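Local coordinates for protein 3-chlorocatechol 1,2-dioxygenase (Rhodococcus opacus, PDB 2BOY) that probably opens the aromatic ring of 3-chlorocatechol and related catechols between the two hydroxyl-bearing carbons, using a non-haem ferric iron, at residues A[149-152]-A[156-159]; A[84-87]-A[91-94]; A[206-211]-A[247-252]; A[93-98]-A[138-143]. All coordinates share one frame; numbering follows the deposited sequence. Where two conformers were deposited one is given.

Interaction 1: A[149-152]-A[156-159]; sequences IRTD and RFTL
D152 and R156 close the turn between segments 149-152 and 156-159, which run 146° apart end to end: the amide N of D152 donates to R156 O (2.9 Å), and R156 N answers with a bond to D152 OD1 (3.0 Å). That second bond comes down on the carboxylate from above its plane, 58° out of it. The same OD1 also takes the amide of N154, an Asx turn, so one oxygen organises the bend. With chi1 at 64°, D152 CG sits between backbone N and carbonyl carbon, which brings the carboxylate up to the backbone N of R156.

Deeper in, the contact is apolar. I149 puts its CD1 methyl over the middle of the F157 ring, a CH-pi contact over the face, 3.5 Å from the centroid. T151 CG2 meets the same ring at its edge, 4.1 Å from F157 CD2, while T151 OG1 is bonded to L117 and V120. Farther along, I149 CG2 lies 4.4 Å from L159 CD1.

The two strands do not pair with each other. Strand 146-150 pairs with 121-125 and strand 156-162 with 102-110, so the turn carries the chain from one part of the curled sheet to another, with L122 packed against both I149 and F157.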
# COMPACT_ATOMS: atom_id res chain seq x y z
N ILE A 149 -35.36 3.30 6.84
CA ILE A 149 -36.51 3.61 7.68
C ILE A 149 -36.46 5.08 8.09
O ILE A 149 -35.45 5.78 7.84
CB ILE A 149 -36.48 2.74 8.91
CG1 ILE A 149 -35.11 2.84 9.54
CG2 ILE A 149 -36.73 1.26 8.53
CD1 ILE A 149 -35.03 2.39 10.95
N ARG A 150 -37.55 5.54 8.69
CA ARG A 150 -37.68 6.94 9.10
C ARG A 150 -38.13 6.95 10.55
O ARG A 150 -38.94 6.09 10.91
CB ARG A 150 -38.78 7.63 8.28
CG ARG A 150 -38.45 7.91 6.82
CD ARG A 150 -39.70 8.38 6.07
NE ARG A 150 -39.48 9.48 5.12
CZ ARG A 150 -39.58 10.77 5.42
NH1 ARG A 150 -39.85 11.15 6.67
NH2 ARG A 150 -39.40 11.68 4.48
N THR A 151 -37.67 7.90 11.37
CA THR A 151 -38.27 8.07 12.69
C THR A 151 -39.67 8.66 12.52
O THR A 151 -39.91 9.43 11.54
CB THR A 151 -37.46 8.99 13.61
OG1 THR A 151 -37.24 10.28 12.98
CG2 THR A 151 -36.06 8.39 13.88
N ASP A 152 -40.54 8.34 13.47
CA ASP A 152 -41.91 8.84 13.47
C ASP A 152 -41.97 10.21 14.16
O ASP A 152 -40.91 10.80 14.43
CB ASP A 152 -42.86 7.80 14.11
CG ASP A 152 -42.58 7.53 15.58
OD1 ASP A 152 -41.95 8.37 16.32
OD2 ASP A 152 -42.98 6.45 16.11
N ARG A 156 -39.06 7.92 16.96
CA ARG A 156 -38.93 6.50 17.26
C ARG A 156 -39.18 5.61 16.05
O ARG A 156 -39.83 5.99 15.07
CB ARG A 156 -39.90 6.10 18.38
CG ARG A 156 -39.52 6.66 19.75
CD ARG A 156 -40.46 6.21 20.89
NE ARG A 156 -40.08 6.83 22.16
CZ ARG A 156 -39.12 6.37 22.98
NH1 ARG A 156 -38.44 5.26 22.70
NH2 ARG A 156 -38.84 7.02 24.11
N PHE A 157 -38.69 4.38 16.15
CA PHE A 157 -39.06 3.34 15.18
C PHE A 157 -38.82 2.01 15.88
O PHE A 157 -38.07 1.91 16.88
CB PHE A 157 -38.20 3.42 13.87
CG PHE A 157 -36.71 3.21 14.10
CD1 PHE A 157 -36.17 1.92 14.15
CD2 PHE A 157 -35.87 4.29 14.30
CE1 PHE A 157 -34.81 1.73 14.36
CE2 PHE A 157 -34.49 4.11 14.53
CZ PHE A 157 -33.95 2.84 14.53
N THR A 158 -39.45 0.97 15.33
CA THR A 158 -39.25 -0.39 15.79
C THR A 158 -38.87 -1.14 14.55
O THR A 158 -39.54 -0.99 13.51
CB THR A 158 -40.59 -0.94 16.34
OG1 THR A 158 -40.91 -0.27 17.58
CG2 THR A 158 -40.45 -2.41 16.75
N LEU A 159 -37.82 -1.94 14.64
CA LEU A 159 -37.31 -2.65 13.46
C LEU A 159 -37.17 -4.13 13.79
O LEU A 159 -36.55 -4.48 14.81
CB LEU A 159 -35.96 -2.04 13.02
CG LEU A 159 -35.20 -2.71 11.84
CD1 LEU A 159 -36.02 -2.63 10.57
CD2 LEU A 159 -33.83 -2.08 11.63

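Interaction 2: A[84-87]-A[91-94]; sequences PELS and TMPM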
# COMPACT_ATOMS: atom_id res chain seq x y z
N PRO A 84 -34.17 -0.59 -0.13
CA PRO A 84 -35.60 -0.28 -0.17
C PRO A 84 -36.09 0.48 1.08
O PRO A 84 -35.61 0.25 2.20
CB PRO A 84 -36.26 -1.66 -0.28
CG PRO A 84 -35.22 -2.61 0.32
CD PRO A 84 -33.91 -2.05 -0.08
N GLU A 85 -36.99 1.42 0.88
CA GLU A 85 -37.70 2.08 1.98
C GLU A 85 -38.65 1.03 2.54
O GLU A 85 -39.50 0.50 1.81
CB GLU A 85 -38.50 3.28 1.48
CG GLU A 85 -37.78 4.10 0.40
CD GLU A 85 -38.42 5.47 0.14
OE1 GLU A 85 -39.67 5.55 0.19
OE2 GLU A 85 -37.67 6.46 -0.12
N LEU A 86 -38.47 0.67 3.80
CA LEU A 86 -39.28 -0.40 4.40
C LEU A 86 -40.65 0.15 4.77
O LEU A 86 -40.81 1.35 4.94
CB LEU A 86 -38.59 -0.92 5.67
CG LEU A 86 -37.16 -1.43 5.47
CD1 LEU A 86 -36.59 -2.00 6.79
CD2 LEU A 86 -37.07 -2.46 4.37
N SER A 87 -41.65 -0.71 4.89
CA SER A 87 -42.98 -0.23 5.27
C SER A 87 -43.34 -0.74 6.66
O SER A 87 -42.86 -1.80 7.11
CB SER A 87 -44.01 -0.74 4.25
OG SER A 87 -43.85 -2.16 4.08
N THR A 91 -39.48 -4.18 8.74
CA THR A 91 -38.85 -5.50 8.75
C THR A 91 -37.74 -5.54 7.70
O THR A 91 -37.98 -5.25 6.50
CB THR A 91 -39.93 -6.56 8.40
OG1 THR A 91 -40.99 -6.48 9.37
CG2 THR A 91 -39.35 -7.96 8.55
N MET A 92 -36.53 -5.89 8.12
CA MET A 92 -35.41 -5.97 7.19
C MET A 92 -35.68 -7.05 6.14
O MET A 92 -36.36 -8.05 6.47
CB MET A 92 -34.10 -6.31 7.94
CG MET A 92 -33.59 -5.18 8.91
SD MET A 92 -33.20 -3.65 8.03
CE MET A 92 -31.62 -4.05 7.32
N PRO A 93 -35.23 -6.84 4.89
CA PRO A 93 -35.45 -7.83 3.82
C PRO A 93 -34.81 -9.16 4.15
O PRO A 93 -33.59 -9.23 4.39
CB PRO A 93 -34.88 -7.16 2.56
CG PRO A 93 -35.02 -5.63 2.85
CD PRO A 93 -34.62 -5.59 4.37
N MET A 94 -35.67 -10.20 4.28
CA MET A 94 -35.22 -11.51 4.70
C MET A 94 -35.91 -12.57 3.83
O MET A 94 -37.01 -12.34 3.32
CB MET A 94 -35.62 -11.73 6.17
CG MET A 94 -34.81 -10.90 7.11
SD MET A 94 -35.17 -11.17 8.82
CE MET A 94 -36.65 -10.24 8.98
O HOH W 1 -40.97 -3.68 6.44
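L86 is wedged against T91, M92 and P93, and this close packing is the tight side of a contact between two irregular loop segments. The leucine sends both branches across. L86 CD1 lies 3.5 Å from T91 O and also reaches M92 SD at 4.0 Å; L86 CD2 rests on P93 CD, again at 4.0 Å, the leucine side chain meeting the proline ring at about a right angle. L86 CG stands beside its own backbone N (chi1 -57°), which aims the fork at the facing segment. M92 starts off away from L86, but its chain bends at chi2 and chi3 and brings the sulfur back to the leucine methyl. A second proline completes the packing, with P84 CG 3.9 Å from P93 CG.

Toward S87 the contact is loose. No direct hydrogen bond joins the segments, and a water fills in: it accepts from T91 N (2.8 Å) and is hydrogen-bonded to S87 O at 2.7 Å. T91 OG1 turns back to P89 O within the intervening bend.

Both segments belong to the long loop between helix 56-64 and strand 102-110. Backbone bonds tie P84 and L86 to K148, and M92 to R160, while L86 packs on L159 of strand 156-162 and M92 on T161. The loop is thus laid against the sandwich, with the side chain of M92 about 9 Å from those of the iron ligands Y133 and H193.

Interaction 3: A[206-211]-A[247-252]; sequences TQLYFE and YKFTLG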
# COMPACT_ATOMS: atom_id res chain seq x y z
N THR A 206 -22.41 4.97 12.14
CA THR A 206 -22.02 4.26 13.33
C THR A 206 -22.35 2.76 13.19
O THR A 206 -22.85 2.32 12.16
CB THR A 206 -22.70 4.93 14.58
OG1 THR A 206 -22.12 4.44 15.80
CG2 THR A 206 -24.22 4.65 14.69
N GLN A 207 -22.02 2.01 14.23
CA GLN A 207 -22.26 0.55 14.26
C GLN A 207 -22.70 0.22 15.65
O GLN A 207 -22.23 0.83 16.60
CB GLN A 207 -20.94 -0.18 14.06
CG GLN A 207 -20.39 -0.04 12.65
CD GLN A 207 -19.30 -1.03 12.34
OE1 GLN A 207 -19.33 -2.18 12.81
NE2 GLN A 207 -18.36 -0.61 11.52
N LEU A 208 -23.55 -0.80 15.79
CA LEU A 208 -23.91 -1.23 17.16
C LEU A 208 -23.58 -2.71 17.28
O LEU A 208 -23.83 -3.45 16.36
CB LEU A 208 -25.41 -0.98 17.42
CG LEU A 208 -25.77 0.52 17.35
CD1 LEU A 208 -27.28 0.75 17.38
CD2 LEU A 208 -25.08 1.31 18.47
N TYR A 209 -23.00 -3.10 18.40
CA TYR A 209 -22.49 -4.44 18.67
C TYR A 209 -23.31 -5.05 19.80
O TYR A 209 -24.14 -4.38 20.38
CB TYR A 209 -21.04 -4.33 19.12
CG TYR A 209 -20.16 -3.60 18.14
CD1 TYR A 209 -19.91 -2.24 18.28
CD2 TYR A 209 -19.56 -4.28 17.07
CE1 TYR A 209 -19.11 -1.56 17.37
CE2 TYR A 209 -18.76 -3.61 16.14
CZ TYR A 209 -18.54 -2.26 16.31
OH TYR A 209 -17.74 -1.58 15.42
N PHE A 210 -23.11 -6.33 20.09
CA PHE A 210 -23.94 -7.05 21.09
C PHE A 210 -23.03 -7.42 22.26
O PHE A 210 -22.01 -8.07 22.06
CB PHE A 210 -24.56 -8.26 20.43
CG PHE A 210 -25.44 -7.90 19.28
CD1 PHE A 210 -24.95 -7.89 17.98
CD2 PHE A 210 -26.75 -7.48 19.50
CE1 PHE A 210 -25.76 -7.51 16.94
CE2 PHE A 210 -27.56 -7.09 18.46
CZ PHE A 210 -27.06 -7.11 17.17
N GLU A 211 -23.37 -6.89 23.45
CA GLU A 211 -22.61 -7.03 24.71
C GLU A 211 -21.97 -8.40 24.89
O GLU A 211 -20.79 -8.54 25.21
CB GLU A 211 -23.59 -6.90 25.86
CG GLU A 211 -23.25 -5.81 26.82
CD GLU A 211 -24.45 -5.39 27.62
OE1 GLU A 211 -25.35 -6.24 27.85
OE2 GLU A 211 -24.49 -4.21 27.98
N TYR A 247 -31.92 1.52 21.58
CA TYR A 247 -30.80 2.45 21.46
C TYR A 247 -31.30 3.84 21.17
O TYR A 247 -32.26 4.01 20.42
CB TYR A 247 -29.82 2.05 20.34
CG TYR A 247 -28.50 2.81 20.40
CD1 TYR A 247 -27.51 2.46 21.34
CD2 TYR A 247 -28.27 3.87 19.55
CE1 TYR A 247 -26.30 3.19 21.42
CE2 TYR A 247 -27.11 4.59 19.60
CZ TYR A 247 -26.12 4.25 20.55
OH TYR A 247 -24.95 4.97 20.57
N LYS A 248 -30.61 4.83 21.72
CA LYS A 248 -30.93 6.21 21.44
C LYS A 248 -29.78 6.89 20.75
O LYS A 248 -28.67 6.98 21.33
CB LYS A 248 -31.25 6.97 22.74
CG LYS A 248 -31.47 8.48 22.53
CD LYS A 248 -31.72 9.27 23.85
CE LYS A 248 -30.40 9.63 24.58
NZ LYS A 248 -30.55 9.95 26.07
N PHE A 249 -30.03 7.36 19.52
CA PHE A 249 -29.07 8.11 18.72
C PHE A 249 -29.27 9.62 18.91
O PHE A 249 -30.39 10.09 19.12
CB PHE A 249 -29.27 7.85 17.22
CG PHE A 249 -29.19 6.38 16.80
CD1 PHE A 249 -30.34 5.62 16.69
CD2 PHE A 249 -27.96 5.82 16.41
CE1 PHE A 249 -30.31 4.28 16.23
CE2 PHE A 249 -27.91 4.47 15.98
CZ PHE A 249 -29.10 3.74 15.87
N THR A 250 -28.18 10.38 18.84
CA THR A 250 -28.28 11.85 18.90
C THR A 250 -27.67 12.48 17.65
O THR A 250 -26.58 12.08 17.25
CB THR A 250 -27.61 12.41 20.13
OG1 THR A 250 -28.25 11.88 21.30
CG2 THR A 250 -27.86 13.95 20.24
N LEU A 251 -28.37 13.45 17.06
CA LEU A 251 -27.79 14.25 15.98
C LEU A 251 -27.58 15.69 16.45
O LEU A 251 -28.40 16.23 17.22
CB LEU A 251 -28.69 14.24 14.74
CG LEU A 251 -29.06 12.92 14.01
CD1 LEU A 251 -29.79 13.16 12.68
CD2 LEU A 251 -27.74 12.13 13.77
N GLY A 252 -26.53 16.34 15.94
CA GLY A 252 -26.25 17.72 16.31
C GLY A 252 -26.49 18.58 15.10
O GLY A 252 -26.30 18.13 13.98
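T206 meets F249 inside the beta-sandwich core of the intradiol dioxygenase fold, where strands 204-210 and 241-250 lie on either side of strand 229-236 and do not pair with each other. Their axes come within 10.7 Å at an angle of 161°, roughly antiparallel. Side chains on one face of the sheet meet over the intervening strand, whose L230 touches both L208 and Y247; the curl of the sheet probably helps them converge.

At the start, T206 directs its CG2 methyl at the edge of the F249 ring, 3.9 Å from CE2. Its hydroxyl lies anti to the backbone N (chi1 -167°) and bonds to Q71 O.

Q207, next along, points the other way, toward the active site: it touches the bound benzhydroxamic acid, with OE1 held by R188 and NE2 by I74 O. The strand therefore has one side in the ligand pocket and the other in the core.

L208 turns back into the core and does most of the work there. L208 CD1 lies 3.8 Å from F249 CZ, while CD2 takes the ring of Y247. F105 also packs on L208 and Y247, and W194 meets L208 and F249.

The two aromatic rings also meet each other, Y247 CD2 standing 3.5 Å above the plane of F249. On the tyrosine itself, L208 CD2 sits 3.7 Å from the ring centroid, 13° off the normal, a CH-pi contact over the face.

Interaction 4: A[93-98]-A[138-143]; sequences PMRDDE and PTLPDY
R95 lays its side chain across L140 and P141, meeting each at about a right angle. The aliphatic part takes the proline: R95 CG is 4.0 Å from P141 CG, and CD touches the same ring. Farther out, the methyl L140 CD2 approaches the guanidinium obliquely, 3.5 Å from R95 NH1.

What fixes the orientation of the arginine is E98, the last residue of the type I turn 95-98. The carboxylate is gripped side-on by two nitrogens: R95 NE donates to E98 OE1 at 2.9 Å and R95 NH2 to E98 OE2, also at 2.9 Å. Both oxygens are met on their syn side. The E98 carboxyl carbon lies in the guanidinium plane, at its edge. A bend at chi3 (-71°) swings the head of R95 round to this partner. The backbone N of R95 is a second donor at 2.8 Å, and E98 OE1 receives it through its anti lone pair, so the glutamate holds both ends of the arginine.

At the other end of the contact Y143 offers its carbonyl rather than its ring, with Y143 O 3.4 Å from P93 CB; its hydroxyl is bonded to P81 O.

No hydrogen bond or salt bridge crosses between the two segments. The charge of R95 is probably largely balanced within its own turn, D128 adding a weak, long ion pair, and the loop carrying L140, whose side chain is about 6 Å from that of the iron ligand Y133, is met by van der Waals contacts alone.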
# COMPACT_ATOMS: atom_id res chain seq x y z
N PRO A 93 -35.23 -6.84 4.89
CA PRO A 93 -35.45 -7.83 3.82
C PRO A 93 -34.81 -9.16 4.15
O PRO A 93 -33.59 -9.23 4.39
CB PRO A 93 -34.88 -7.16 2.56
CG PRO A 93 -35.02 -5.63 2.85
CD PRO A 93 -34.62 -5.59 4.37
N MET A 94 -35.67 -10.20 4.28
CA MET A 94 -35.22 -11.51 4.70
C MET A 94 -35.91 -12.57 3.83
O MET A 94 -37.01 -12.34 3.32
CB MET A 94 -35.62 -11.73 6.17
CG MET A 94 -34.81 -10.90 7.11
SD MET A 94 -35.17 -11.17 8.82
CE MET A 94 -36.65 -10.24 8.98
N ARG A 95 -35.28 -13.73 3.70
CA ARG A 95 -35.87 -14.80 2.90
C ARG A 95 -37.00 -15.45 3.68
O ARG A 95 -37.03 -15.35 4.90
CB ARG A 95 -34.80 -15.84 2.56
CG ARG A 95 -33.81 -15.26 1.51
CD ARG A 95 -32.47 -15.96 1.46
NE ARG A 95 -31.61 -15.73 2.63
CZ ARG A 95 -30.33 -16.08 2.67
NH1 ARG A 95 -29.78 -16.70 1.62
NH2 ARG A 95 -29.59 -15.85 3.74
N ASP A 96 -37.92 -16.14 2.99
CA ASP A 96 -39.03 -16.79 3.71
C ASP A 96 -38.57 -17.84 4.73
O ASP A 96 -39.33 -18.18 5.64
CB ASP A 96 -40.14 -17.39 2.82
CG ASP A 96 -39.62 -18.22 1.65
OD1 ASP A 96 -38.51 -18.78 1.69
OD2 ASP A 96 -40.33 -18.40 0.63
N ASP A 97 -37.35 -18.33 4.60
CA ASP A 97 -36.86 -19.31 5.57
C ASP A 97 -35.59 -18.84 6.27
O ASP A 97 -34.72 -19.63 6.64
CB ASP A 97 -36.64 -20.67 4.88
CG ASP A 97 -35.60 -20.62 3.77
OD1 ASP A 97 -35.06 -19.51 3.45
OD2 ASP A 97 -35.28 -21.66 3.14
N GLU A 98 -35.47 -17.52 6.42
CA GLU A 98 -34.24 -16.93 6.97
C GLU A 98 -33.92 -17.51 8.33
O GLU A 98 -34.78 -17.53 9.21
CB GLU A 98 -34.40 -15.40 7.06
CG GLU A 98 -33.10 -14.66 7.23
CD GLU A 98 -32.26 -14.67 5.98
OE1 GLU A 98 -32.81 -14.36 4.89
OE2 GLU A 98 -31.05 -15.01 6.09
N PRO A 138 -22.68 -12.39 -3.98
CA PRO A 138 -23.70 -12.13 -5.00
C PRO A 138 -24.75 -13.25 -5.11
O PRO A 138 -25.72 -13.12 -5.85
CB PRO A 138 -22.89 -12.03 -6.29
CG PRO A 138 -21.78 -12.96 -6.06
CD PRO A 138 -21.40 -12.80 -4.57
N THR A 139 -24.56 -14.36 -4.40
CA THR A 139 -25.60 -15.38 -4.43
C THR A 139 -26.79 -15.03 -3.53
O THR A 139 -27.83 -15.68 -3.62
CB THR A 139 -25.06 -16.75 -4.03
OG1 THR A 139 -24.73 -16.75 -2.64
CG2 THR A 139 -23.74 -17.05 -4.73
N LEU A 140 -26.66 -14.03 -2.63
CA LEU A 140 -27.76 -13.65 -1.76
C LEU A 140 -28.67 -12.77 -2.58
O LEU A 140 -28.20 -12.11 -3.51
CB LEU A 140 -27.30 -12.86 -0.51
CG LEU A 140 -26.40 -13.55 0.51
CD1 LEU A 140 -26.28 -12.65 1.78
CD2 LEU A 140 -26.89 -14.95 0.88
N PRO A 141 -29.96 -12.73 -2.26
CA PRO A 141 -30.88 -11.79 -2.92
C PRO A 141 -30.37 -10.36 -2.75
O PRO A 141 -29.89 -10.03 -1.65
CB PRO A 141 -32.19 -11.96 -2.14
CG PRO A 141 -32.14 -13.37 -1.61
CD PRO A 141 -30.66 -13.56 -1.26
N ASP A 142 -30.44 -9.56 -3.82
CA ASP A 142 -30.07 -8.13 -3.74
C ASP A 142 -30.84 -7.44 -2.63
O ASP A 142 -32.07 -7.57 -2.54
CB ASP A 142 -30.42 -7.41 -5.04
CG ASP A 142 -29.52 -7.83 -6.22
OD1 ASP A 142 -28.47 -8.49 -6.03
OD2 ASP A 142 -29.80 -7.45 -7.37
N TYR A 143 -30.11 -6.67 -1.82
CA TYR A 143 -30.65 -5.93 -0.67
C TYR A 143 -31.15 -6.81 0.48
O TYR A 143 -31.86 -6.32 1.35
CB TYR A 143 -31.71 -4.89 -1.06
CG TYR A 143 -31.14 -3.74 -1.92
CD1 TYR A 143 -30.17 -2.87 -1.42
CD2 TYR A 143 -31.59 -3.54 -3.24
CE1 TYR A 143 -29.65 -1.84 -2.20
CE2 TYR A 143 -31.08 -2.47 -4.04
CZ TYR A 143 -30.10 -1.66 -3.52
OH TYR A 143 -29.60 -0.62 -4.29

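Along the chain the order is interaction 2, interaction 4, interaction 1, interaction 3, all in the dioxygenase domain. Interactions 2 and 4 have centres 11 Å apart and share P93 and M94; they also touch where P84 packs on Y143, so the loop before strand 102-110 is anchored at successive points. Interactions 1 and 2, 12 Å apart between centres, join through L86, which touches both I149 and L159. Interaction 1 meets interaction 3 where F157 packs on F249, both reaching the same curled sheet. A chain of contacts thus leads from surface loops to the buried core of the sheet, where the side chain of L208 is about 6 Å from that of the iron ligand H191; interactions 3 and 4 do not touch.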